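Local atomic coordinates of CG14216 (Drosophila melanogaster, PDB entry 3OMX), a protein that probably removes phosphate from phosphoserine and phosphothreonine of the C-terminal domain of RNA polymerase II, with a role in RNA processing and termination. Residues Ser10-Ser15 with Val38-Met43. Numbering follows the deposited sequence.
Sequences SNMNRS and VKLPGM. With VO4 (vanadate ion), chain E.
Ser-10 meets Val-38 and Lys-39 of strand 38-40, and Met-12 meets Val-38 and Leu-40. Ser-10 OG lies beside the backbone of the strand, 3.5 Å from Lys-39 N. The Ser-10 carbonyl oxygen rests against Val-38 CG2. Met-12 CG is anti to its own carbonyl carbon (chi1 -66°), which puts CG against the strand; beyond it the chain bends. There CG touches Val-38 CG1 and Leu-40 CD1, each at 4.1 Å. The Met-12 and Leu-40 side chains cross at about a right angle. Tyr-57 and Leu-81 also pack on Met-12.

The same loop curls round the vanadate. Met-12 N donates to vanadate O2 at 2.7 Å, and Asn-13 N donates to the same oxygen. Arg-14 grips the ion with backbone and side chain: N and NE both reach O4, NE at 2.7 Å, while NH2 reaches O3 at 3.0 Å. Its NH1 forms a salt bridge with Glu-108. With a methionine at Arg-14, O3 and O4 would probably each lose a side-chain donor, and Glu-108 its charged mate.

The loop runs from strand 3-8, which ends at Cys-8, into helix 14-24. This is the phosphate-binding P-loop of the low-molecular-weight protein tyrosine phosphatase fold, backed here by strand 38-40.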
loop_
_atom_site.group_PDB
_atom_site.type_symbol
_atom_site.label_atom_id
_atom_site.label_comp_id
_atom_site.label_asym_id
_atom_site.label_seq_id
_atom_site.Cartn_x
_atom_site.Cartn_y
_atom_site.Cartn_z
ATOM N N SER A 10 1.413 -7.766 1.267
ATOM C CA SER A 10 2.774 -8.155 1.040
ATOM C C SER A 10 3.814 -6.998 0.629
ATOM O O SER A 10 4.946 -7.293 0.626
ATOM C CB SER A 10 2.822 -9.191 -0.124
ATOM O OG SER A 10 2.158 -10.417 0.183
ATOM N N ASN A 11 3.381 -5.820 0.189
ATOM C CA ASN A 11 4.198 -4.666 -0.194
ATOM C C ASN A 11 4.933 -5.033 -1.366
ATOM O O ASN A 11 6.141 -4.787 -1.393
ATOM C CB ASN A 11 5.271 -4.311 0.807
ATOM C CG ASN A 11 5.769 -2.850 0.707
ATOM O OD1 ASN A 11 5.195 -1.936 0.021
ATOM N ND2 ASN A 11 6.783 -2.608 1.456
ATOM N N MET A 12 4.264 -5.750 -2.245
ATOM C CA MET A 12 4.851 -6.164 -3.504
ATOM C C MET A 12 4.148 -5.614 -4.726
ATOM O O MET A 12 4.790 -5.276 -5.725
ATOM C CB MET A 12 4.816 -7.669 -3.685
ATOM C CG MET A 12 5.609 -8.438 -2.774
ATOM S SD MET A 12 7.345 -8.415 -3.340
ATOM C CE MET A 12 6.994 -8.649 -5.057
ATOM N N ASN A 13 2.804 -5.646 -4.722
ATOM C CA ASN A 13 2.083 -5.300 -5.963
ATOM C C ASN A 13 1.293 -4.016 -5.821
ATOM O O ASN A 13 1.796 -2.992 -6.260
ATOM C CB ASN A 13 1.276 -6.482 -6.507
ATOM C CG ASN A 13 0.363 -6.121 -7.696
ATOM O OD1 ASN A 13 -0.785 -6.533 -7.731
ATOM N ND2 ASN A 13 0.887 -5.404 -8.690
ATOM N N ARG A 14 0.090 -4.049 -5.225
ATOM C CA ARG A 14 -0.739 -2.912 -5.246
ATOM C C ARG A 14 -0.140 -1.712 -4.486
ATOM O O ARG A 14 -0.353 -0.552 -4.817
ATOM C CB ARG A 14 -2.073 -3.245 -4.618
ATOM C CG ARG A 14 -2.900 -4.182 -5.404
ATOM C CD ARG A 14 -3.995 -4.713 -4.543
ATOM N NE ARG A 14 -3.508 -5.658 -3.525
ATOM C CZ ARG A 14 -4.341 -6.289 -2.678
ATOM N NH1 ARG A 14 -5.647 -6.113 -2.743
ATOM N NH2 ARG A 14 -3.885 -7.098 -1.760
ATOM N N SER A 15 0.468 -1.969 -3.353
ATOM C CA SER A 15 0.983 -0.870 -2.610
ATOM C C SER A 15 2.209 -0.283 -3.367
ATOM O O SER A 15 2.362 0.879 -3.386
ATOM C CB SER A 15 1.306 -1.355 -1.223
ATOM O OG SER A 15 2.364 -2.213 -1.264
ATOM N N VAL A 38 5.845 -12.003 3.665
ATOM C CA VAL A 38 5.627 -11.735 2.303
ATOM C C VAL A 38 5.369 -12.997 1.616
ATOM O O VAL A 38 6.226 -13.820 1.623
ATOM C CB VAL A 38 6.940 -11.055 1.694
ATOM C CG1 VAL A 38 6.953 -10.905 0.201
ATOM C CG2 VAL A 38 7.231 -9.803 2.360
ATOM N N LYS A 39 4.267 -13.153 0.877
ATOM C CA LYS A 39 4.168 -14.327 0.031
ATOM C C LYS A 39 3.864 -14.115 -1.444
ATOM O O LYS A 39 3.244 -13.221 -1.849
ATOM C CB LYS A 39 3.144 -15.297 0.612
ATOM C CG LYS A 39 1.740 -14.931 0.189
ATOM C CD LYS A 39 1.244 -15.602 -1.183
ATOM C CE LYS A 39 0.023 -14.780 -1.853
ATOM N NZ LYS A 39 -0.914 -15.624 -2.618
ATOM N N LEU A 40 4.318 -15.018 -2.262
ATOM C CA LEU A 40 4.245 -14.806 -3.653
ATOM C C LEU A 40 3.906 -16.181 -4.085
ATOM O O LEU A 40 4.481 -17.128 -3.598
ATOM C CB LEU A 40 5.630 -14.419 -4.234
ATOM C CG LEU A 40 6.270 -13.020 -4.093
ATOM C CD1 LEU A 40 6.365 -12.450 -2.714
ATOM C CD2 LEU A 40 7.722 -13.130 -4.568
ATOM N N PRO A 41 3.044 -16.308 -5.074
ATOM C CA PRO A 41 2.529 -17.636 -5.454
ATOM C C PRO A 41 3.402 -18.414 -6.449
ATOM O O PRO A 41 3.968 -17.703 -7.289
ATOM C CB PRO A 41 1.232 -17.275 -6.192
ATOM C CG PRO A 41 1.385 -15.784 -6.626
ATOM C CD PRO A 41 2.663 -15.240 -6.026
ATOM N N GLY A 42 3.413 -19.767 -6.449
ATOM C CA GLY A 42 4.036 -20.524 -7.558
ATOM C C GLY A 42 3.681 -22.013 -7.948
ATOM O O GLY A 42 4.292 -22.974 -7.409
ATOM N N MET A 43 2.839 -22.185 -8.993
ATOM C CA MET A 43 2.092 -23.423 -9.385
ATOM C C MET A 43 1.116 -23.555 -8.268
ATOM O O MET A 43 1.484 -23.684 -7.084
ATOM C CB MET A 43 2.891 -24.720 -9.574
ATOM C CG MET A 43 3.587 -24.947 -10.932
ATOM S SD MET A 43 5.395 -24.760 -10.593
ATOM C CE MET A 43 6.026 -26.479 -10.584
HETATM V V VO4 E . 0.091 -6.671 -2.296
HETATM O O1 VO4 E . 0.025 -8.371 -3.280
HETATM O O2 VO4 E . 1.919 -7.098 -2.141
HETATM O O3 VO4 E . -1.034 -7.599 -0.985
HETATM O O4 VO4 E . -0.857 -6.078 -3.809
#